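O-methyltransferase (Saccharopolyspora spinosa, PDB 4CE0) probably transfers a methyl group from S-adenosyl-L-methionine to the 4'-hydroxyl of the rhamnose of spinosyn, as a magnesium-binding member of the TylF/MycF family. Local coordinates at residues A89-R94 / Y153-E158; G104-V109 / Q159-P164. One frame throughout, in Å; residues are numbered along the deposited sequence.

In the fold
Contacts 1 and 2 are neighbours at the 160-164 edge of the central sheet, their centres about 9 Å apart. Segments 153-158 and 159-164 run on from one another, and helix 88-100 leads into strand 107-111, so the helix in contact 1 and the strand in contact 2 meet consecutive pieces of the same polypeptide. The two also touch directly: Arg-94 CD lies 3.6 Å from Val-160 CG2, and Cys-90 O 3.8 Å from Val-107 CG1. Contact 1 reaches the cofactor pocket through Ala-89, which touches the bound S-adenosyl-L-homocysteine; the side chains of Ile-91 and, in contact 2, Val-109 stand further off, each about 9 Å from it.

Contact 1 (A89-R94 / Y153-E158); sequences ACIFMR and YGLLDE
Arg-94 and Asp-157 form a bidentate salt bridge, the guanidinium offering its side through NE and NH2. Arg-94 NE donates to Asp-157 OD1 at 2.9 Å and NH2 to Asp-157 OD2 at 2.7 Å, each oxygen being met on its syn side, 25° out of the carboxylate plane. The guanidinium and carboxylate planes are 15° apart, and the paired bonds fix the guanidinium's rotation. Arg-94 has CG anti to the backbone N (chi1 172°), and a bend at chi2 carries the chain past Leu-155 to the carboxylate. Asp-157 OD1 also accepts a weak hydrogen bond from Gln-159 N.

Apolar contacts fill the rest. Leu-155 CB packs 3.8 Å from Arg-94 CG, and Leu-155 CD2 sits over the centre of one Arg-94 guanidinium face, 4.3 Å above the plane. The other methyl, Leu-155 CD1, turns to Ile-91 CG2 at 4.1 Å. Ile-91 CG2 also lies over the face of the Tyr-153 ring in a CH-pi contact, 4.1 Å from the centroid, while Ile-91 CD1 reaches Tyr-153 CE2 at 3.8 Å. The Tyr-153 hydroxyl is hydrogen-bonded to His-52 ND1.

A Schellman motif at Gly-154 ends helix 143-152, and the loop beyond it runs past helix 88-100 before entering strand 160-164. Helix 6-16 packs against Tyr-153 through Leu-12 and Leu-16, Ile-20 of the second subunit also touches Tyr-153, and Phe-150 of helix 143-152 packs on Ile-91.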
ATOM      1  N   ALA A  89       5.663  12.709   0.798  1.00 14.00           N
ATOM      2  CA  ALA A  89       6.925  12.571   1.513  1.00 22.39           C
ATOM      3  C   ALA A  89       6.714  12.696   3.013  1.00 22.72           C
ATOM      4  O   ALA A  89       7.327  11.991   3.797  1.00 18.37           O
ATOM      5  CB  ALA A  89       7.918  13.599   1.030  1.00 24.22           C
ATOM      6  N   CYS A  90       5.859  13.629   3.415  1.00 21.86           N
ATOM      7  CA  CYS A  90       5.524  13.783   4.815  1.00 13.65           C
ATOM      8  C   CYS A  90       4.743  12.608   5.357  1.00 13.63           C
ATOM      9  O   CYS A  90       4.955  12.185   6.501  1.00 14.21           O
ATOM     10  CB  CYS A  90       4.698  15.046   4.992  1.00 17.86           C
ATOM     11  SG  CYS A  90       5.683  16.558   4.815  1.00 26.81           S
ATOM     12  N   ILE A  91       3.813  12.098   4.565  1.00 15.57           N
ATOM     13  CA  ILE A  91       3.126  10.848   4.947  1.00 15.43           C
ATOM     14  C   ILE A  91       4.152   9.747   5.218  1.00 17.09           C
ATOM     15  O   ILE A  91       4.072   9.032   6.235  1.00 15.19           O
ATOM     16  CB  ILE A  91       2.126  10.410   3.880  1.00 12.14           C
ATOM     17  CG1 ILE A  91       0.965  11.402   3.829  1.00 16.92           C
ATOM     18  CG2 ILE A  91       1.529   9.034   4.177  1.00 12.80           C
ATOM     19  CD1 ILE A  91       0.157  11.309   2.582  1.00 15.18           C
ATOM     20  N   PHE A  92       5.135   9.633   4.332  1.00 10.39           N
ATOM     21  CA  PHE A  92       6.159   8.625   4.507  1.00 11.06           C
ATOM     22  C   PHE A  92       6.946   8.792   5.796  1.00 15.85           C
ATOM     23  O   PHE A  92       7.118   7.832   6.524  1.00 11.25           O
ATOM     24  CB  PHE A  92       7.126   8.586   3.327  1.00 16.52           C
ATOM     25  CG  PHE A  92       8.090   7.464   3.412  1.00 14.63           C
ATOM     26  CD1 PHE A  92       7.649   6.149   3.208  1.00 17.53           C
ATOM     27  CD2 PHE A  92       9.423   7.695   3.735  1.00 20.32           C
ATOM     28  CE1 PHE A  92       8.536   5.097   3.294  1.00 17.13           C
ATOM     29  CE2 PHE A  92      10.319   6.655   3.831  1.00 24.84           C
ATOM     30  CZ  PHE A  92       9.874   5.341   3.597  1.00 21.91           C
ATOM     31  N   MET A  93       7.380  10.013   6.112  1.00 21.48           N
ATOM     32  CA  MET A  93       8.116  10.208   7.362  1.00 18.98           C
ATOM     33  C   MET A  93       7.243   9.811   8.551  1.00 10.60           C
ATOM     34  O   MET A  93       7.709   9.194   9.510  1.00 19.56           O
ATOM     35  CB  MET A  93       8.575  11.664   7.511  1.00 17.45           C
ATOM     36  CG  MET A  93       9.504  12.099   6.447  1.00 15.00           C
ATOM     37  SD  MET A  93      10.283  13.679   6.807  1.00 25.12           S
ATOM     38  CE  MET A  93       8.968  14.749   6.341  1.00 25.47           C
ATOM     39  N   ARG A  94       5.979  10.160   8.493  1.00 12.68           N
ATOM     40  CA  ARG A  94       5.071   9.798   9.591  1.00 15.69           C
ATOM     41  C   ARG A  94       4.942   8.279   9.661  1.00 16.90           C
ATOM     42  O   ARG A  94       4.835   7.685  10.746  1.00 12.28           O
ATOM     43  CB  ARG A  94       3.707  10.444   9.408  1.00 14.50           C
ATOM     44  CG  ARG A  94       2.603   9.967  10.413  1.00 20.09           C
ATOM     45  CD  ARG A  94       2.848  10.359  11.848  1.00 15.70           C
ATOM     46  NE  ARG A  94       1.953   9.680  12.802  1.00 15.51           N
ATOM     47  CZ  ARG A  94       2.260   8.563  13.469  1.00 25.15           C
ATOM     48  NH1 ARG A  94       3.418   7.935  13.276  1.00 21.98           N
ATOM     49  NH2 ARG A  94       1.397   8.049  14.323  1.00 29.14           N
ATOM     50  N   TYR A 153      -4.203   6.965   4.756  1.00 25.34           N
ATOM     51  CA  TYR A 153      -3.203   5.992   5.205  1.00 15.88           C
ATOM     52  C   TYR A 153      -3.388   5.674   6.683  1.00 23.90           C
ATOM     53  O   TYR A 153      -2.610   4.908   7.267  1.00 23.56           O
ATOM     54  CB  TYR A 153      -1.774   6.491   4.912  1.00 17.12           C
ATOM     55  CG  TYR A 153      -1.456   6.653   3.429  1.00 19.02           C
ATOM     56  CD1 TYR A 153      -0.941   5.604   2.684  1.00 20.61           C
ATOM     57  CD2 TYR A 153      -1.668   7.867   2.781  1.00 15.63           C
ATOM     58  CE1 TYR A 153      -0.654   5.758   1.331  1.00 19.74           C
ATOM     59  CE2 TYR A 153      -1.405   8.032   1.437  1.00 24.82           C
ATOM     60  CZ  TYR A 153      -0.898   6.970   0.709  1.00 26.60           C
ATOM     61  OH  TYR A 153      -0.596   7.145  -0.630  1.00 17.74           O
ATOM     62  N   GLY A 154      -4.438   6.238   7.284  1.00 19.61           N
ATOM     63  CA  GLY A 154      -4.634   6.106   8.709  1.00 24.41           C
ATOM     64  C   GLY A 154      -3.549   6.802   9.525  1.00 23.73           C
ATOM     65  O   GLY A 154      -3.230   6.378  10.626  1.00 20.74           O
ATOM     66  N   LEU A 155      -2.988   7.891   8.999  1.00 24.96           N
ATOM     67  CA  LEU A 155      -1.900   8.579   9.697  1.00 21.29           C
ATOM     68  C   LEU A 155      -2.167  10.043  10.020  1.00 26.69           C
ATOM     69  O   LEU A 155      -1.228  10.781  10.260  1.00 20.59           O
ATOM     70  CB  LEU A 155      -0.602   8.468   8.900  1.00 21.51           C
ATOM     71  CG  LEU A 155      -0.092   7.029   8.786  1.00 21.62           C
ATOM     72  CD1 LEU A 155       0.935   6.946   7.692  1.00 22.09           C
ATOM     73  CD2 LEU A 155       0.502   6.532  10.116  1.00 26.22           C
ATOM     74  N   LEU A 156      -3.432  10.460  10.053  1.00 26.33           N
ATOM     75  CA  LEU A 156      -3.743  11.846  10.379  1.00 21.70           C
ATOM     76  C   LEU A 156      -3.957  11.948  11.873  1.00 29.65           C
ATOM     77  O   LEU A 156      -5.078  11.872  12.327  1.00 33.40           O
ATOM     78  CB  LEU A 156      -4.978  12.320   9.613  1.00 27.66           C
ATOM     79  CG  LEU A 156      -5.381  13.778   9.876  1.00 30.12           C
ATOM     80  CD1 LEU A 156      -4.265  14.704   9.448  1.00 32.89           C
ATOM     81  CD2 LEU A 156      -6.678  14.131   9.133  1.00 32.63           C
ATOM     82  N   ASP A 157      -2.880  12.068  12.638  1.00 26.87           N
ATOM     83  CA  ASP A 157      -2.998  12.044  14.104  1.00 27.01           C
ATOM     84  C   ASP A 157      -2.160  13.144  14.782  1.00 26.05           C
ATOM     85  O   ASP A 157      -1.749  14.118  14.138  1.00 21.10           O
ATOM     86  CB  ASP A 157      -2.658  10.646  14.644  1.00 30.76           C
ATOM     87  CG  ASP A 157      -1.174  10.310  14.585  1.00 39.47           C
ATOM     88  OD1 ASP A 157      -0.411  10.998  13.867  1.00 28.77           O
ATOM     89  OD2 ASP A 157      -0.777   9.335  15.277  1.00 44.97           O
ATOM     90  N   GLU A 158      -1.914  12.992  16.075  1.00 17.67           N
ATOM     91  CA  GLU A 158      -1.289  14.065  16.898  1.00 25.55           C
ATOM     92  C   GLU A 158       0.163  14.323  16.522  1.00 26.27           C
ATOM     93  O   GLU A 158       0.725  15.374  16.860  1.00 19.13           O
ATOM     94  CB  GLU A 158      -1.318  13.693  18.376  1.00 31.10           C
ATOM     95  CG  GLU A 158      -0.854  12.246  18.613  1.00 42.29           C
ATOM     96  CD  GLU A 158      -0.483  11.951  20.058  1.00 62.64           C
ATOM     97  OE1 GLU A 158      -0.537  12.887  20.893  1.00 69.53           O
ATOM     98  OE2 GLU A 158      -0.141  10.778  20.355  1.00 66.28           O
TER

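Contact 2 (G104-V109 / Q159-P164); sequences GRTVWV and QVRFLP
Val-107 and Val-109 pair with segment 159-164 through four backbone hydrogen bonds in parallel register. Val-107 N donates to Gln-159 O at 2.8 Å and its carbonyl accepts from Arg-161 N; Val-109 repeats the pattern, its N bound to Arg-161 O at 2.7 Å and its O to Leu-163 N. Before the strands begin, Gln-159 NE2 extends the pairing to Arg-105 O at 2.8 Å. This bond is almost straight (174°) and lies in the carbonyl plane, and NE2 also hydrogen-bonds to Asp-102 O, so two carbonyls hold the amide.

In the Rossmann-like fold of the methyltransferase, strand 107-111 leads through helix 143-152 into the parallel strand 160-164, a beta-alpha-beta crossover that ends in an edge strand of the sheet within this chain.

On one face, Arg-161 runs alongside Trp-108, its CB in a CH-pi contact 4.0 Å from the centroid of the six-membered ring. A bend at chi3 (64°) lays a guanidinium face against Trp-108 CH2, 3.5 Å from Arg-161 NE, the planes 30° apart. Trp-108 NE1 is hydrogen-bonded to Asp-78 OD2. The other face carries Val-107, Val-109, Val-160 and Phe-162: Val-109 CG2 meets Val-160 CG1 at 3.7 Å, and Val-109 CB and CG1 both lie 3.6 Å from Phe-162 CD2, helix 143-152 packing on this face.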
ATOM      1  N   GLY A 104       6.933  10.070  20.029  1.00 26.70           N
ATOM      2  CA  GLY A 104       7.315  11.368  20.554  1.00 32.35           C
ATOM      3  C   GLY A 104       7.592  12.440  19.510  1.00 39.97           C
ATOM      4  O   GLY A 104       7.280  13.618  19.737  1.00 38.33           O
ATOM      5  N   ARG A 105       8.159  12.046  18.369  1.00 23.86           N
ATOM      6  CA  ARG A 105       8.517  12.991  17.326  1.00 27.03           C
ATOM      7  C   ARG A 105       7.333  13.473  16.478  1.00 23.40           C
ATOM      8  O   ARG A 105       6.377  12.749  16.236  1.00 25.94           O
ATOM      9  CB  ARG A 105       9.577  12.350  16.427  1.00 27.30           C
ATOM     10  CG  ARG A 105      10.791  11.880  17.206  1.00 23.82           C
ATOM     11  CD  ARG A 105      11.764  11.245  16.263  1.00 22.80           C
ATOM     12  NE  ARG A 105      12.939  10.661  16.914  1.00 25.09           N
ATOM     13  CZ  ARG A 105      14.150  11.203  16.928  1.00 31.73           C
ATOM     14  NH1 ARG A 105      14.369  12.393  16.365  1.00 35.15           N
ATOM     15  NH2 ARG A 105      15.151  10.546  17.497  1.00 35.24           N
ATOM     16  N   THR A 106       7.442  14.700  15.992  1.00 20.37           N
ATOM     17  CA  THR A 106       6.410  15.329  15.185  1.00 18.90           C
ATOM     18  C   THR A 106       6.905  15.518  13.757  1.00 20.11           C
ATOM     19  O   THR A 106       8.082  15.724  13.537  1.00 17.54           O
ATOM     20  CB  THR A 106       6.002  16.702  15.804  1.00 26.60           C
ATOM     21  OG1 THR A 106       5.204  16.454  16.961  1.00 22.27           O
ATOM     22  CG2 THR A 106       5.190  17.585  14.817  1.00 28.60           C
ATOM     23  N   VAL A 107       5.976  15.452  12.812  1.00 13.43           N
ATOM     24  CA  VAL A 107       6.243  15.704  11.394  1.00 15.81           C
ATOM     25  C   VAL A 107       5.540  16.999  11.060  1.00 19.45           C
ATOM     26  O   VAL A 107       4.302  17.087  11.179  1.00 16.77           O
ATOM     27  CB  VAL A 107       5.723  14.542  10.480  1.00 14.41           C
ATOM     28  CG1 VAL A 107       5.940  14.861   8.976  1.00 23.27           C
ATOM     29  CG2 VAL A 107       6.413  13.230  10.859  1.00 20.30           C
ATOM     30  N   TRP A 108       6.333  18.012  10.715  1.00 16.79           N
ATOM     31  CA  TRP A 108       5.827  19.313  10.323  1.00 18.19           C
ATOM     32  C   TRP A 108       5.635  19.396   8.830  1.00 17.51           C
ATOM     33  O   TRP A 108       6.560  19.184   8.037  1.00 21.59           O
ATOM     34  CB  TRP A 108       6.762  20.435  10.787  1.00 17.11           C
ATOM     35  CG  TRP A 108       6.841  20.523  12.268  1.00 25.29           C
ATOM     36  CD1 TRP A 108       7.670  19.816  13.115  1.00 23.18           C
ATOM     37  CD2 TRP A 108       6.045  21.365  13.086  1.00 27.01           C
ATOM     38  NE1 TRP A 108       7.418  20.186  14.427  1.00 23.82           N
ATOM     39  CE2 TRP A 108       6.410  21.123  14.429  1.00 23.75           C
ATOM     40  CE3 TRP A 108       5.025  22.289  12.815  1.00 26.87           C
ATOM     41  CZ2 TRP A 108       5.819  21.809  15.493  1.00 23.82           C
ATOM     42  CZ3 TRP A 108       4.432  22.951  13.877  1.00 25.78           C
ATOM     43  CH2 TRP A 108       4.830  22.701  15.196  1.00 27.30           C
ATOM     44  N   VAL A 109       4.417  19.728   8.453  1.00 19.49           N
ATOM     45  CA  VAL A 109       4.032  19.722   7.059  1.00 16.05           C
ATOM     46  C   VAL A 109       3.882  21.171   6.695  1.00 20.66           C
ATOM     47  O   VAL A 109       2.859  21.803   7.023  1.00 21.91           O
ATOM     48  CB  VAL A 109       2.711  18.969   6.867  1.00 16.92           C
ATOM     49  CG1 VAL A 109       2.260  19.001   5.390  1.00 24.06           C
ATOM     50  CG2 VAL A 109       2.851  17.559   7.378  1.00 22.26           C
ATOM     51  N   GLN A 159       0.789  13.373  15.822  1.00 19.31           N
ATOM     52  CA  GLN A 159       2.196  13.506  15.464  1.00 18.74           C
ATOM     53  C   GLN A 159       2.427  14.213  14.136  1.00 18.67           C
ATOM     54  O   GLN A 159       3.551  14.261  13.644  1.00 28.82           O
ATOM     55  CB  GLN A 159       2.850  12.128  15.428  1.00 26.65           C
ATOM     56  CG  GLN A 159       3.058  11.504  16.797  1.00 27.18           C
ATOM     57  CD  GLN A 159       3.786  10.172  16.704  1.00 20.21           C
ATOM     58  OE1 GLN A 159       3.168   9.099  16.751  1.00 24.09           O
ATOM     59  NE2 GLN A 159       5.092  10.231  16.535  1.00 20.81           N
ATOM     60  N   VAL A 160       1.363  14.725  13.533  1.00 16.54           N
ATOM     61  CA  VAL A 160       1.461  15.491  12.292  1.00 15.86           C
ATOM     62  C   VAL A 160       0.892  16.899  12.534  1.00 20.03           C
ATOM     63  O   VAL A 160      -0.265  17.040  12.994  1.00 22.65           O
ATOM     64  CB  VAL A 160       0.646  14.863  11.157  1.00 19.98           C
ATOM     65  CG1 VAL A 160       0.907  15.616   9.850  1.00 16.32           C
ATOM     66  CG2 VAL A 160       0.984  13.354  11.009  1.00 19.45           C
ATOM     67  N   ARG A 161       1.687  17.924  12.214  1.00 26.29           N
ATOM     68  CA  ARG A 161       1.262  19.330  12.328  1.00 19.04           C
ATOM     69  C   ARG A 161       1.501  20.090  11.032  1.00 28.93           C
ATOM     70  O   ARG A 161       2.470  19.849  10.287  1.00 20.90           O
ATOM     71  CB  ARG A 161       1.983  20.013  13.481  1.00 23.21           C
ATOM     72  CG  ARG A 161       1.655  19.362  14.825  1.00 25.26           C
ATOM     73  CD  ARG A 161       2.278  20.102  16.010  1.00 30.45           C
ATOM     74  NE  ARG A 161       1.741  21.464  16.157  1.00 39.95           N
ATOM     75  CZ  ARG A 161       1.913  22.235  17.236  1.00 38.57           C
ATOM     76  NH1 ARG A 161       2.594  21.790  18.287  1.00 30.06           N
ATOM     77  NH2 ARG A 161       1.419  23.463  17.262  1.00 39.30           N
ATOM     78  N   PHE A 162       0.564  20.969  10.728  1.00 16.41           N
ATOM     79  CA  PHE A 162       0.609  21.697   9.478  1.00 22.96           C
ATOM     80  C   PHE A 162       0.955  23.131   9.756  1.00 23.85           C
ATOM     81  O   PHE A 162       0.472  23.702  10.714  1.00 24.23           O
ATOM     82  CB  PHE A 162      -0.725  21.572   8.755  1.00 26.71           C
ATOM     83  CG  PHE A 162      -1.130  20.140   8.501  1.00 25.60           C
ATOM     84  CD1 PHE A 162      -1.865  19.431   9.451  1.00 26.91           C
ATOM     85  CD2 PHE A 162      -0.785  19.501   7.309  1.00 24.72           C
ATOM     86  CE1 PHE A 162      -2.250  18.107   9.227  1.00 29.54           C
ATOM     87  CE2 PHE A 162      -1.170  18.147   7.071  1.00 19.81           C
ATOM     88  CZ  PHE A 162      -1.895  17.465   8.022  1.00 24.88           C
ATOM     89  N   LEU A 163       1.839  23.698   8.935  1.00 23.02           N
ATOM     90  CA  LEU A 163       2.203  25.103   9.054  1.00 16.22           C
ATOM     91  C   LEU A 163       1.896  25.783   7.733  1.00 25.64           C
ATOM     92  O   LEU A 163       2.757  25.799   6.833  1.00 23.75           O
ATOM     93  CB  LEU A 163       3.674  25.227   9.410  1.00 20.24           C
ATOM     94  CG  LEU A 163       4.249  26.589   9.784  1.00 26.20           C
ATOM     95  CD1 LEU A 163       3.452  27.272  10.890  1.00 34.29           C
ATOM     96  CD2 LEU A 163       5.727  26.388  10.203  1.00 26.63           C
ATOM     97  N   PRO A 164       0.671  26.343   7.602  1.00 23.74           N
ATOM     98  CA  PRO A 164       0.208  26.929   6.336  1.00 29.59           C
ATOM     99  C   PRO A 164       0.640  28.389   6.182  1.00 36.24           C
ATOM    100  O   PRO A 164       0.452  29.172   7.109  1.00 31.86           O
ATOM    101  CB  PRO A 164      -1.318  26.829   6.463  1.00 26.25           C
ATOM    102  CG  PRO A 164      -1.567  27.034   7.915  1.00 26.84           C
ATOM    103  CD  PRO A 164      -0.428  26.289   8.595  1.00 30.76           C
TER